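Local coordinates for glycosyl hydrolases family 2, sugar binding domain protein (Bacteroides uniformis str. 3978 T3 ii, PDB 6D1P), which probably hydrolyses O-glycosidic bonds as a gut bacterial beta-glucuronidase of glycoside hydrolase family 2, at residues D80-Y85 and S772-A777; Q750-G755 and G780-R785; P273-P278 and Y317-R322. One frame throughout, in Å; residues are numbered along the deposited sequence.

Interaction 1: D80-Y85 and S772-A777; sequences DPDVNY and SRRIQA. With K (potassium ion), chain J.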
ATOM      1  N   ASP A  80       8.401  -7.497  -5.722  1.00 21.07           N
ATOM      2  CA  ASP A  80       7.985  -8.183  -4.505  1.00 20.52           C
ATOM      3  C   ASP A  80       7.028  -9.307  -4.877  1.00 21.90           C
ATOM      4  O   ASP A  80       5.963  -9.032  -5.438  1.00 26.69           O
ATOM      5  CB  ASP A  80       7.300  -7.210  -3.562  1.00 24.55           C
ATOM      6  CG  ASP A  80       6.961  -7.830  -2.203  1.00 27.89           C
ATOM      7  OD1 ASP A  80       6.465  -8.989  -2.117  1.00 26.14           O
ATOM      8  OD2 ASP A  80       7.201  -7.121  -1.211  1.00 24.56           O
ATOM      9  N   PRO A  81       7.349 -10.568  -4.581  1.00 23.66           N
ATOM     10  CA  PRO A  81       6.512 -11.674  -5.078  1.00 23.59           C
ATOM     11  C   PRO A  81       5.128 -11.746  -4.454  1.00 27.82           C
ATOM     12  O   PRO A  81       4.290 -12.506  -4.956  1.00 28.49           O
ATOM     13  CB  PRO A  81       7.338 -12.916  -4.723  1.00 26.25           C
ATOM     14  CG  PRO A  81       8.074 -12.486  -3.485  1.00 26.42           C
ATOM     15  CD  PRO A  81       8.427 -11.044  -3.700  1.00 21.36           C
ATOM     16  N   ASP A  82       4.850 -11.001  -3.385  1.00 25.82           N
ATOM     17  CA  ASP A  82       3.610 -11.203  -2.650  1.00 31.35           C
ATOM     18  C   ASP A  82       2.609 -10.060  -2.774  1.00 26.65           C
ATOM     19  O   ASP A  82       1.539 -10.143  -2.167  1.00 29.21           O
ATOM     20  CB  ASP A  82       3.913 -11.479  -1.160  1.00 29.24           C
ATOM     21  CG  ASP A  82       4.718 -12.770  -0.955  1.00 36.73           C
ATOM     22  OD1 ASP A  82       5.815 -12.729  -0.349  1.00 40.89           O
ATOM     23  OD2 ASP A  82       4.265 -13.834  -1.432  1.00 37.00           O
ATOM     24  N   VAL A  83       2.894  -9.010  -3.540  1.00 22.33           N
ATOM     25  CA  VAL A  83       1.976  -7.882  -3.617  1.00 22.35           C
ATOM     26  C   VAL A  83       1.788  -7.457  -5.065  1.00 28.80           C
ATOM     27  O   VAL A  83       2.654  -7.671  -5.918  1.00 21.57           O
ATOM     28  CB  VAL A  83       2.467  -6.688  -2.778  1.00 24.85           C
ATOM     29  CG1 VAL A  83       2.514  -7.048  -1.302  1.00 20.07           C
ATOM     30  CG2 VAL A  83       3.826  -6.288  -3.244  1.00 22.79           C
ATOM     31  N   ASN A  84       0.637  -6.854  -5.347  1.00 26.09           N
ATOM     32  CA  ASN A  84       0.498  -6.131  -6.595  1.00 22.40           C
ATOM     33  C   ASN A  84       1.266  -4.824  -6.495  1.00 22.04           C
ATOM     34  O   ASN A  84       1.142  -4.106  -5.502  1.00 24.31           O
ATOM     35  CB  ASN A  84      -0.965  -5.840  -6.893  1.00 22.05           C
ATOM     36  CG  ASN A  84      -1.815  -7.084  -6.929  1.00 27.61           C
ATOM     37  OD1 ASN A  84      -1.443  -8.109  -7.526  1.00 23.70           O
ATOM     38  ND2 ASN A  84      -2.991  -7.000  -6.293  1.00 25.52           N
ATOM     39  N   TYR A  85       2.023  -4.489  -7.536  1.00 21.39           N
ATOM     40  CA  TYR A  85       2.778  -3.248  -7.492  1.00 23.45           C
ATOM     41  C   TYR A  85       1.815  -2.077  -7.354  1.00 20.50           C
ATOM     42  O   TYR A  85       0.690  -2.116  -7.857  1.00 23.01           O
ATOM     43  CB  TYR A  85       3.684  -3.106  -8.730  1.00 19.84           C
ATOM     44  CG  TYR A  85       3.067  -2.565 -10.015  1.00 19.12           C
ATOM     45  CD1 TYR A  85       3.369  -1.285 -10.457  1.00 18.41           C
ATOM     46  CD2 TYR A  85       2.238  -3.349 -10.808  1.00 17.87           C
ATOM     47  CE1 TYR A  85       2.858  -0.787 -11.632  1.00 15.95           C
ATOM     48  CE2 TYR A  85       1.705  -2.861 -11.996  1.00 18.00           C
ATOM     49  CZ  TYR A  85       2.033  -1.574 -12.407  1.00 19.55           C
ATOM     50  OH  TYR A  85       1.533  -1.054 -13.579  1.00 18.44           O
ATOM     51  N   SER A 772      16.436 -12.173  -4.559  1.00 22.11           N
ATOM     52  CA  SER A 772      15.029 -12.550  -4.587  1.00 22.49           C
ATOM     53  C   SER A 772      14.702 -13.406  -3.377  1.00 24.59           C
ATOM     54  O   SER A 772      15.409 -14.381  -3.091  1.00 24.38           O
ATOM     55  CB  SER A 772      14.676 -13.302  -5.876  1.00 21.62           C
ATOM     56  OG  SER A 772      14.945 -12.486  -6.997  1.00 22.00           O
ATOM     57  N   ARG A 773      13.621 -13.035  -2.686  1.00 25.82           N
ATOM     58  CA  ARG A 773      13.121 -13.775  -1.530  1.00 25.04           C
ATOM     59  C   ARG A 773      12.541 -15.130  -1.924  1.00 27.06           C
ATOM     60  O   ARG A 773      12.602 -16.088  -1.136  1.00 23.02           O
ATOM     61  CB  ARG A 773      12.044 -12.940  -0.828  1.00 29.60           C
ATOM     62  CG  ARG A 773      11.575 -13.536   0.485  1.00 39.76           C
ATOM     63  CD  ARG A 773      10.384 -12.807   1.078  1.00 44.81           C
ATOM     64  NE  ARG A 773       9.111 -13.351   0.606  1.00 45.67           N
ATOM     65  CZ  ARG A 773       8.611 -14.521   0.998  1.00 47.15           C
ATOM     66  NH1 ARG A 773       9.279 -15.285   1.868  1.00 44.87           N
ATOM     67  NH2 ARG A 773       7.444 -14.931   0.515  1.00 43.17           N
ATOM     68  N   ARG A 774      11.925 -15.210  -3.109  1.00 23.57           N
ATOM     69  CA  ARG A 774      11.411 -16.461  -3.656  1.00 26.54           C
ATOM     70  C   ARG A 774      11.876 -16.617  -5.099  1.00 24.07           C
ATOM     71  O   ARG A 774      11.714 -15.705  -5.914  1.00 22.62           O
ATOM     72  CB  ARG A 774       9.886 -16.517  -3.590  1.00 28.28           C
ATOM     73  CG  ARG A 774       9.318 -17.777  -4.184  1.00 30.27           C
ATOM     74  CD  ARG A 774       7.826 -17.649  -4.282  1.00 33.07           C
ATOM     75  NE  ARG A 774       7.294 -17.367  -2.964  1.00 43.24           N
ATOM     76  CZ  ARG A 774       6.252 -16.579  -2.715  1.00 44.01           C
ATOM     77  NH1 ARG A 774       5.593 -15.977  -3.702  1.00 37.21           N
ATOM     78  NH2 ARG A 774       5.867 -16.403  -1.464  1.00 33.96           N
ATOM     79  N   ILE A 775      12.427 -17.781  -5.418  1.00 24.26           N
ATOM     80  CA  ILE A 775      13.032 -17.997  -6.722  1.00 23.87           C
ATOM     81  C   ILE A 775      13.113 -19.496  -6.960  1.00 24.02           C
ATOM     82  O   ILE A 775      13.445 -20.269  -6.054  1.00 22.19           O
ATOM     83  CB  ILE A 775      14.422 -17.306  -6.794  1.00 24.63           C
ATOM     84  CG1 ILE A 775      15.082 -17.470  -8.151  1.00 19.13           C
ATOM     85  CG2 ILE A 775      15.343 -17.867  -5.761  1.00 18.94           C
ATOM     86  CD1 ILE A 775      16.362 -16.643  -8.284  1.00 21.79           C
ATOM     87  N   GLN A 776      12.815 -19.904  -8.191  1.00 23.20           N
ATOM     88  CA  GLN A 776      13.022 -21.296  -8.573  1.00 25.88           C
ATOM     89  C   GLN A 776      14.497 -21.663  -8.504  1.00 24.36           C
ATOM     90  O   GLN A 776      15.369 -20.857  -8.841  1.00 24.24           O
ATOM     91  CB  GLN A 776      12.515 -21.542  -9.984  1.00 24.90           C
ATOM     92  CG  GLN A 776      11.010 -21.553 -10.090  1.00 26.74           C
ATOM     93  CD  GLN A 776      10.579 -21.763 -11.529  1.00 26.08           C
ATOM     94  OE1 GLN A 776      11.373 -22.208 -12.365  1.00 26.31           O
ATOM     95  NE2 GLN A 776       9.335 -21.415 -11.831  1.00 25.64           N
ATOM     96  N   ALA A 777      14.771 -22.889  -8.071  1.00 23.21           N
ATOM     97  CA  ALA A 777      16.143 -23.366  -7.986  1.00 22.47           C
ATOM     98  C   ALA A 777      16.772 -23.455  -9.380  1.00 27.40           C
ATOM     99  O   ALA A 777      16.089 -23.663 -10.387  1.00 23.98           O
ATOM    100  CB  ALA A 777      16.175 -24.730  -7.307  1.00 24.17           C
TER
HETATM  101  K     K J 908       4.919  -7.397  -7.518  1.00 20.55           K
HETATM  102  O   HOH W   1       2.939  -6.407  -9.320  1.00 12.49           O

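Interaction 2: Q750-G755 and G780-R785; sequences QFIEFG and GRASIR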
ATOM      1  N   GLN A 750      12.133 -26.411  -8.129  1.00 28.89           N
ATOM      2  CA  GLN A 750      11.231 -25.922  -7.082  1.00 28.24           C
ATOM      3  C   GLN A 750      11.533 -24.477  -6.716  1.00 24.46           C
ATOM      4  O   GLN A 750      12.697 -24.078  -6.575  1.00 24.74           O
ATOM      5  CB  GLN A 750      11.352 -26.766  -5.802  1.00 29.42           C
ATOM      6  CG  GLN A 750      10.768 -28.176  -5.853  1.00 34.45           C
ATOM      7  CD  GLN A 750      11.645 -29.166  -6.614  1.00 38.42           C
ATOM      8  OE1 GLN A 750      12.729 -28.820  -7.121  1.00 32.92           O
ATOM      9  NE2 GLN A 750      11.167 -30.403  -6.716  1.00 39.56           N
ATOM     10  N   PHE A 751      10.470 -23.703  -6.549  1.00 21.92           N
ATOM     11  CA  PHE A 751      10.565 -22.436  -5.836  1.00 25.05           C
ATOM     12  C   PHE A 751      11.112 -22.656  -4.434  1.00 26.08           C
ATOM     13  O   PHE A 751      10.706 -23.581  -3.720  1.00 26.45           O
ATOM     14  CB  PHE A 751       9.194 -21.753  -5.748  1.00 24.08           C
ATOM     15  CG  PHE A 751       8.878 -20.903  -6.934  1.00 24.53           C
ATOM     16  CD1 PHE A 751       9.579 -19.727  -7.158  1.00 25.02           C
ATOM     17  CD2 PHE A 751       7.898 -21.286  -7.846  1.00 20.25           C
ATOM     18  CE1 PHE A 751       9.308 -18.929  -8.279  1.00 22.85           C
ATOM     19  CE2 PHE A 751       7.609 -20.497  -8.937  1.00 20.92           C
ATOM     20  CZ  PHE A 751       8.319 -19.313  -9.163  1.00 23.00           C
ATOM     21  N   ILE A 752      12.037 -21.788  -4.042  1.00 25.97           N
ATOM     22  CA  ILE A 752      12.605 -21.779  -2.704  1.00 29.83           C
ATOM     23  C   ILE A 752      12.417 -20.380  -2.138  1.00 28.67           C
ATOM     24  O   ILE A 752      12.544 -19.392  -2.870  1.00 26.65           O
ATOM     25  CB  ILE A 752      14.091 -22.199  -2.727  1.00 26.45           C
ATOM     26  CG1 ILE A 752      14.208 -23.675  -3.081  1.00 27.24           C
ATOM     27  CG2 ILE A 752      14.723 -22.022  -1.375  1.00 30.52           C
ATOM     28  CD1 ILE A 752      15.574 -24.034  -3.617  1.00 29.83           C
ATOM     29  N   GLU A 753      12.086 -20.304  -0.844  1.00 26.27           N
ATOM     30  CA  GLU A 753      11.811 -19.056  -0.140  1.00 30.84           C
ATOM     31  C   GLU A 753      12.758 -18.849   1.035  1.00 26.66           C
ATOM     32  O   GLU A 753      13.017 -19.770   1.805  1.00 28.67           O
ATOM     33  CB  GLU A 753      10.392 -19.031   0.401  1.00 31.22           C
ATOM     34  CG  GLU A 753       9.360 -19.133  -0.675  1.00 40.74           C
ATOM     35  CD  GLU A 753       7.973 -19.167  -0.099  1.00 38.65           C
ATOM     36  OE1 GLU A 753       7.866 -19.341   1.128  1.00 43.36           O
ATOM     37  OE2 GLU A 753       7.003 -19.021  -0.866  1.00 41.96           O
ATOM     38  N   PHE A 754      13.220 -17.621   1.204  1.00 22.97           N
ATOM     39  CA  PHE A 754      14.113 -17.277   2.288  1.00 24.36           C
ATOM     40  C   PHE A 754      13.404 -16.422   3.337  1.00 28.76           C
ATOM     41  O   PHE A 754      12.511 -15.630   3.029  1.00 29.91           O
ATOM     42  CB  PHE A 754      15.336 -16.539   1.759  1.00 25.82           C
ATOM     43  CG  PHE A 754      16.190 -17.359   0.855  1.00 24.84           C
ATOM     44  CD1 PHE A 754      16.174 -17.139  -0.517  1.00 24.61           C
ATOM     45  CD2 PHE A 754      17.020 -18.353   1.372  1.00 25.00           C
ATOM     46  CE1 PHE A 754      16.989 -17.887  -1.373  1.00 26.65           C
ATOM     47  CE2 PHE A 754      17.837 -19.116   0.527  1.00 27.20           C
ATOM     48  CZ  PHE A 754      17.823 -18.877  -0.851  1.00 27.96           C
ATOM     49  N   GLY A 755      13.811 -16.608   4.591  1.00 27.90           N
ATOM     50  CA  GLY A 755      13.338 -15.783   5.680  1.00 25.01           C
ATOM     51  C   GLY A 755      14.505 -15.445   6.586  1.00 30.41           C
ATOM     52  O   GLY A 755      15.605 -15.981   6.434  1.00 25.96           O
ATOM     53  N   GLY A 780      19.108 -27.235  -8.792  1.00 28.98           N
ATOM     54  CA  GLY A 780      19.072 -27.624  -7.393  1.00 30.31           C
ATOM     55  C   GLY A 780      19.613 -26.598  -6.424  1.00 34.09           C
ATOM     56  O   GLY A 780      19.931 -26.938  -5.281  1.00 32.98           O
ATOM     57  N   ARG A 781      19.682 -25.339  -6.834  1.00 34.34           N
ATOM     58  CA  ARG A 781      20.453 -24.331  -6.136  1.00 28.46           C
ATOM     59  C   ARG A 781      19.709 -22.998  -6.161  1.00 32.51           C
ATOM     60  O   ARG A 781      19.144 -22.613  -7.187  1.00 29.94           O
ATOM     61  CB  ARG A 781      21.810 -24.241  -6.817  1.00 32.71           C
ATOM     62  CG  ARG A 781      22.763 -23.188  -6.373  1.00 35.53           C
ATOM     63  CD  ARG A 781      24.134 -23.533  -6.981  1.00 40.78           C
ATOM     64  NE  ARG A 781      25.142 -22.523  -6.678  1.00 49.54           N
ATOM     65  CZ  ARG A 781      25.668 -21.701  -7.579  1.00 45.64           C
ATOM     66  NH1 ARG A 781      25.292 -21.784  -8.847  1.00 40.79           N
ATOM     67  NH2 ARG A 781      26.579 -20.805  -7.210  1.00 49.24           N
ATOM     68  N   ALA A 782      19.689 -22.306  -5.025  1.00 30.75           N
ATOM     69  CA  ALA A 782      19.189 -20.940  -4.979  1.00 29.10           C
ATOM     70  C   ALA A 782      19.936 -20.200  -3.884  1.00 27.88           C
ATOM     71  O   ALA A 782      20.273 -20.772  -2.846  1.00 32.31           O
ATOM     72  CB  ALA A 782      17.673 -20.877  -4.740  1.00 26.74           C
ATOM     73  N   SER A 783      20.182 -18.916  -4.119  1.00 29.23           N
ATOM     74  CA  SER A 783      21.095 -18.149  -3.289  1.00 31.73           C
ATOM     75  C   SER A 783      20.539 -16.763  -3.048  1.00 23.28           C
ATOM     76  O   SER A 783      19.865 -16.201  -3.900  1.00 24.54           O
ATOM     77  CB  SER A 783      22.481 -18.019  -3.944  1.00 26.07           C
ATOM     78  OG  SER A 783      23.068 -19.292  -4.032  1.00 33.71           O
ATOM     79  N   ILE A 784      20.897 -16.184  -1.910  1.00 22.91           N
ATOM     80  CA  ILE A 784      20.475 -14.833  -1.588  1.00 26.48           C
ATOM     81  C   ILE A 784      21.581 -14.143  -0.809  1.00 25.29           C
ATOM     82  O   ILE A 784      22.264 -14.770   0.004  1.00 26.82           O
ATOM     83  CB  ILE A 784      19.145 -14.844  -0.803  1.00 23.40           C
ATOM     84  CG1 ILE A 784      18.641 -13.416  -0.591  1.00 24.86           C
ATOM     85  CG2 ILE A 784      19.301 -15.639   0.477  1.00 22.55           C
ATOM     86  CD1 ILE A 784      17.168 -13.321  -0.315  1.00 26.35           C
ATOM     87  N   ARG A 785      21.758 -12.848  -1.068  1.00 25.78           N
ATOM     88  CA  ARG A 785      22.720 -12.039  -0.329  1.00 29.72           C
ATOM     89  C   ARG A 785      22.147 -11.560   1.000  1.00 29.66           C
ATOM     90  O   ARG A 785      20.951 -11.259   1.112  1.00 28.65           O
ATOM     91  CB  ARG A 785      23.151 -10.838  -1.169  1.00 30.38           C
ATOM     92  CG  ARG A 785      24.223 -11.175  -2.168  1.00 36.54           C
ATOM     93  CD  ARG A 785      24.302 -10.140  -3.257  1.00 39.66           C
ATOM     94  NE  ARG A 785      25.072 -10.652  -4.389  1.00 50.31           N
ATOM     95  CZ  ARG A 785      25.212 -10.022  -5.555  1.00 46.33           C
ATOM     96  NH1 ARG A 785      24.636  -8.842  -5.749  1.00 50.83           N
ATOM     97  NH2 ARG A 785      25.921 -10.580  -6.528  1.00 36.81           N
TER

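Interaction 3: P273-P278 and Y317-R322; sequences PQLWSP and YLNGER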
ATOM      1  N   PRO A 273      30.834  16.295 -45.629  1.00 47.19           N
ATOM      2  CA  PRO A 273      30.762  16.296 -44.156  1.00 48.30           C
ATOM      3  C   PRO A 273      31.197  14.978 -43.527  1.00 41.30           C
ATOM      4  O   PRO A 273      31.076  13.904 -44.116  1.00 42.62           O
ATOM      5  CB  PRO A 273      29.274  16.571 -43.870  1.00 41.71           C
ATOM      6  CG  PRO A 273      28.554  16.281 -45.176  1.00 48.64           C
ATOM      7  CD  PRO A 273      29.543  16.654 -46.242  1.00 46.07           C
ATOM      8  N   GLN A 274      31.727  15.075 -42.312  1.00 45.41           N
ATOM      9  CA  GLN A 274      31.945  13.877 -41.512  1.00 45.56           C
ATOM     10  C   GLN A 274      30.613  13.182 -41.271  1.00 38.99           C
ATOM     11  O   GLN A 274      29.649  13.807 -40.831  1.00 34.45           O
ATOM     12  CB  GLN A 274      32.592  14.236 -40.177  1.00 43.99           C
ATOM     13  CG  GLN A 274      34.055  14.594 -40.254  1.00 51.85           C
ATOM     14  CD  GLN A 274      34.809  14.173 -39.004  1.00 53.73           C
ATOM     15  OE1 GLN A 274      35.255  15.017 -38.219  1.00 49.24           O
ATOM     16  NE2 GLN A 274      34.951  12.856 -38.811  1.00 45.50           N
ATOM     17  N   LEU A 275      30.559  11.891 -41.557  1.00 39.00           N
ATOM     18  CA  LEU A 275      29.308  11.153 -41.481  1.00 37.41           C
ATOM     19  C   LEU A 275      29.118  10.522 -40.104  1.00 39.15           C
ATOM     20  O   LEU A 275      30.044   9.904 -39.561  1.00 35.01           O
ATOM     21  CB  LEU A 275      29.274  10.079 -42.563  1.00 33.90           C
ATOM     22  CG  LEU A 275      29.332  10.627 -43.991  1.00 39.41           C
ATOM     23  CD1 LEU A 275      29.255   9.479 -44.982  1.00 40.52           C
ATOM     24  CD2 LEU A 275      28.219  11.624 -44.235  1.00 37.63           C
ATOM     25  N   TRP A 276      27.911  10.668 -39.544  1.00 36.23           N
ATOM     26  CA  TRP A 276      27.544   9.923 -38.343  1.00 35.90           C
ATOM     27  C   TRP A 276      27.110   8.509 -38.713  1.00 32.23           C
ATOM     28  O   TRP A 276      26.306   8.312 -39.625  1.00 34.14           O
ATOM     29  CB  TRP A 276      26.419  10.629 -37.586  1.00 36.99           C
ATOM     30  CG  TRP A 276      26.093  10.013 -36.231  1.00 34.01           C
ATOM     31  CD1 TRP A 276      26.534  10.445 -35.014  1.00 32.39           C
ATOM     32  CD2 TRP A 276      25.259   8.866 -35.969  1.00 33.88           C
ATOM     33  NE1 TRP A 276      26.032   9.644 -34.012  1.00 33.48           N
ATOM     34  CE2 TRP A 276      25.246   8.670 -34.568  1.00 30.94           C
ATOM     35  CE3 TRP A 276      24.515   7.996 -36.779  1.00 31.57           C
ATOM     36  CZ2 TRP A 276      24.524   7.643 -33.961  1.00 30.88           C
ATOM     37  CZ3 TRP A 276      23.800   6.974 -36.178  1.00 33.93           C
ATOM     38  CH2 TRP A 276      23.805   6.807 -34.776  1.00 33.16           C
ATOM     39  N   SER A 277      27.635   7.533 -37.994  1.00 33.40           N
ATOM     40  CA  SER A 277      27.190   6.151 -38.095  1.00 35.29           C
ATOM     41  C   SER A 277      27.436   5.493 -36.747  1.00 33.97           C
ATOM     42  O   SER A 277      28.091   6.073 -35.875  1.00 31.58           O
ATOM     43  CB  SER A 277      27.929   5.399 -39.205  1.00 31.06           C
ATOM     44  OG  SER A 277      29.247   5.069 -38.790  1.00 34.96           O
ATOM     45  N   PRO A 278      26.899   4.287 -36.531  1.00 34.79           N
ATOM     46  CA  PRO A 278      27.253   3.561 -35.296  1.00 33.15           C
ATOM     47  C   PRO A 278      28.740   3.321 -35.163  1.00 36.10           C
ATOM     48  O   PRO A 278      29.308   3.534 -34.081  1.00 33.11           O
ATOM     49  CB  PRO A 278      26.473   2.244 -35.429  1.00 30.90           C
ATOM     50  CG  PRO A 278      25.243   2.648 -36.196  1.00 34.39           C
ATOM     51  CD  PRO A 278      25.704   3.719 -37.181  1.00 32.15           C
ATOM     52  N   TYR A 317      20.223   0.414 -45.863  1.00 32.11           N
ATOM     53  CA  TYR A 317      21.452   1.038 -46.350  1.00 33.65           C
ATOM     54  C   TYR A 317      21.728   2.285 -45.527  1.00 30.75           C
ATOM     55  O   TYR A 317      20.884   3.184 -45.434  1.00 33.29           O
ATOM     56  CB  TYR A 317      21.346   1.399 -47.834  1.00 32.43           C
ATOM     57  CG  TYR A 317      21.161   0.215 -48.746  1.00 32.50           C
ATOM     58  CD1 TYR A 317      19.918  -0.388 -48.882  1.00 32.24           C
ATOM     59  CD2 TYR A 317      22.230  -0.308 -49.474  1.00 36.70           C
ATOM     60  CE1 TYR A 317      19.739  -1.492 -49.711  1.00 36.94           C
ATOM     61  CE2 TYR A 317      22.059  -1.414 -50.316  1.00 33.59           C
ATOM     62  CZ  TYR A 317      20.808  -1.989 -50.439  1.00 37.07           C
ATOM     63  OH  TYR A 317      20.592  -3.078 -51.257  1.00 33.58           O
ATOM     64  N   LEU A 318      22.897   2.326 -44.916  1.00 35.28           N
ATOM     65  CA  LEU A 318      23.366   3.485 -44.177  1.00 32.07           C
ATOM     66  C   LEU A 318      24.547   4.089 -44.923  1.00 32.82           C
ATOM     67  O   LEU A 318      25.500   3.376 -45.262  1.00 30.32           O
ATOM     68  CB  LEU A 318      23.784   3.100 -42.751  1.00 26.45           C
ATOM     69  CG  LEU A 318      24.300   4.311 -41.973  1.00 29.33           C
ATOM     70  CD1 LEU A 318      23.130   5.222 -41.667  1.00 25.68           C
ATOM     71  CD2 LEU A 318      25.054   3.893 -40.715  1.00 32.86           C
ATOM     72  N   ASN A 319      24.479   5.387 -45.183  1.00 28.73           N
ATOM     73  CA  ASN A 319      25.522   6.078 -45.934  1.00 36.21           C
ATOM     74  C   ASN A 319      25.984   5.254 -47.149  1.00 37.23           C
ATOM     75  O   ASN A 319      27.175   5.070 -47.395  1.00 38.17           O
ATOM     76  CB  ASN A 319      26.686   6.416 -45.006  1.00 33.87           C
ATOM     77  CG  ASN A 319      26.265   7.337 -43.872  1.00 36.59           C
ATOM     78  OD1 ASN A 319      25.368   8.167 -44.041  1.00 36.17           O
ATOM     79  ND2 ASN A 319      26.905   7.197 -42.711  1.00 32.02           N
ATOM     80  N   GLY A 320      25.018   4.722 -47.898  1.00 34.99           N
ATOM     81  CA  GLY A 320      25.301   4.051 -49.153  1.00 34.32           C
ATOM     82  C   GLY A 320      25.764   2.611 -49.069  1.00 38.38           C
ATOM     83  O   GLY A 320      25.914   1.964 -50.117  1.00 40.92           O
ATOM     84  N   GLU A 321      26.005   2.075 -47.880  1.00 39.81           N
ATOM     85  CA  GLU A 321      26.385   0.678 -47.746  1.00 35.50           C
ATOM     86  C   GLU A 321      25.306  -0.103 -46.994  1.00 38.61           C
ATOM     87  O   GLU A 321      24.744   0.377 -45.997  1.00 33.84           O
ATOM     88  CB  GLU A 321      27.738   0.555 -47.039  1.00 39.01           C
ATOM     89  CG  GLU A 321      28.930   0.341 -47.952  1.00 52.24           C
ATOM     90  CD  GLU A 321      30.057  -0.422 -47.246  1.00 66.78           C
ATOM     91  OE1 GLU A 321      30.093  -0.419 -45.990  1.00 62.00           O
ATOM     92  OE2 GLU A 321      30.892  -1.044 -47.942  1.00 60.09           O
ATOM     93  N   ARG A 322      25.008  -1.303 -47.482  1.00 32.61           N
ATOM     94  CA  ARG A 322      24.092  -2.176 -46.770  1.00 32.62           C
ATOM     95  C   ARG A 322      24.645  -2.452 -45.378  1.00 39.44           C
ATOM     96  O   ARG A 322      25.838  -2.736 -45.215  1.00 31.79           O
ATOM     97  CB  ARG A 322      23.902  -3.484 -47.532  1.00 30.92           C
ATOM     98  CG  ARG A 322      22.889  -4.425 -46.901  1.00 37.43           C
ATOM     99  CD  ARG A 322      23.529  -5.384 -45.891  1.00 33.17           C
ATOM    100  NE  ARG A 322      22.529  -6.207 -45.217  1.00 30.25           N
ATOM    101  CZ  ARG A 322      22.523  -7.533 -45.221  1.00 30.36           C
ATOM    102  NH1 ARG A 322      23.480  -8.185 -45.857  1.00 35.93           N
ATOM    103  NH2 ARG A 322      21.573  -8.206 -44.585  1.00 25.62           N
TER

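Interaction 1: D80-Y85 and S772-A777
The carboxylate of D82 is shared between two consecutive arginines, R773 and R774, in a salt-bridge network, each oxygen going to a different one. OD1 of D82 takes a charged hydrogen bond of 2.9 Å from NH2 of R773 on its syn side, and OD2 of D82 one of 3.0 Å from NH2 of R774, again syn. Both bonds are bent, at 145°, and each oxygen lies somewhat out of the guanidinium plane; a second, weak bond runs from R774 NH1 to D82 OD2. NH2 of R773 and NH2 of R774, both donors, are 2.9 Å apart, and the shared acid probably offsets their charges. Both arginines leave the backbone with CG anti to N and turn at chi3 (89° in R773, -57° in R774), bringing their heads onto it. R774 NE is also in a salt bridge with E753, its stronger partner, and R773 NH1 bonds weakly to the carbonyl of F754. P81 CB packs 3.7 Å from R774 NH1. The type I turn from D80 to V83 that presents D82 is stiffened by an Asx turn, D82 N donating to D80 OD1 at 2.9 Å. The carbonyls of D80, V83, D77 and A78 bind a potassium ion with a water that also accepts from Y85 N. The contact thus joins the loop between strands 65-67 and 89-96 to edge strand 774-776, antiparallel to strand 751-756.

Interaction 2: Q750-G755 and G780-R785
F754 and I784 make the centre of this contact, a methyl group set squarely on an aromatic ring. CG2 of I784 stands 3.4 Å from the centroid of the F754 ring and only 5° off its normal, a CH-pi contact almost exactly over the middle of the face. The branch gets there because CG2 of I784 sits between the backbone N and the carbonyl carbon, while CG1 swings out anti to N (chi1 -174°). The two side chains pass in opposite directions, and CB of I784 also comes within 3.8 Å of CD1 and CE1 of F754, while CD1 of I784 lies 4.0 Å from CD1 of the ring. The far end of the ring meets the other strand's backbone: CZ of F754 is 3.7 Å from the carbonyl O of A782, near the ring plane, with S783 N also at this edge. A782 adds apolar contacts, its CB touching CZ of F754 at 4.4 Å and CD1 of I752 at 4.0 Å. I752, F754, A782 and I784 all point inward, and all are buried. A leucine here has no flat face, and would probably leave the I784 methyl without its CH-pi partner and open a gap beside the A782 carbonyl. The strands run in nearly the same direction, 26° apart, but their axes come no closer than 8.3 Å, a separation of layers and not of sheet neighbours. Strand 751-756 lies between 774-776 and 793-799 in one antiparallel sheet, while 781-787 is an outermost strand of the sheet with 730-738 and 718-723; the contact is part of a beta-sandwich core, to which I775 on A782 and L737 on I752 add.

Interaction 3: P273-P278 and Y317-R322
L318 begins the contact on the side of the second segment, its CD2 lodged between S277 and P278. This methyl is 3.6 Å from CB of S277 and equally 3.6 Å from CD of P278, and the L318 and P278 side chains approach each other tip to tip. CG of L318 lies anti to the backbone N (chi1 179°), an extended start that carries the branch across to the proline. The hydroxyl of S277 takes no part in this apolar touch, being bonded to the backbone N of S280. N319 comes next and has the larger buried area. Its ND2 gives a weak hydrogen bond of 3.3 Å to the carbonyl O of W276, fairly straight at 156°, while its OD1 accepts from the backbone N of H307, so both ends of the amide are engaged. L275 slides alongside N319 in the opposite sense: its CB is 3.7 Å from ND2 of N319, and CD1 of L275 is 3.8 Å from CG of N319. N319 and G320 both have positive phi, as the middle positions of a type I' turn require; the turn is closed where L318 N donates to the carbonyl of E321 and E321 N to that of L318. W276 itself points its indole N to the carbonyl of D377 and packs on L382. The second segment is thus a two-residue beta-hairpin joining strands 316-318 and 321-329, and it docks on the loop between strands 263-271 and 284-292, where the immunoglobulin-like domain of a family 2 glycoside hydrolase meets its TIM barrel.

In the fold
Interactions 1 and 2 are neighbours, their centres 11 Å apart, and their segments alternate along the chain: strand 774-776 comes between the two strands of interaction 2 and pairs with strand 751-756. They touch through the backbone pairing of A777 with Q750 and the R774-E753 salt bridge. Interaction 2 forms part of the core between the two sheets of the C-terminal sandwich; interaction 1 ties one edge of it to a loop of the N-terminal sugar-binding domain. Interaction 3 lies on the opposite side of the chain's centre, 46 and 49 Å from the others between centres. Interactions 1 and 3 thus join different domains, while interaction 2 holds the two sheets of one domain together.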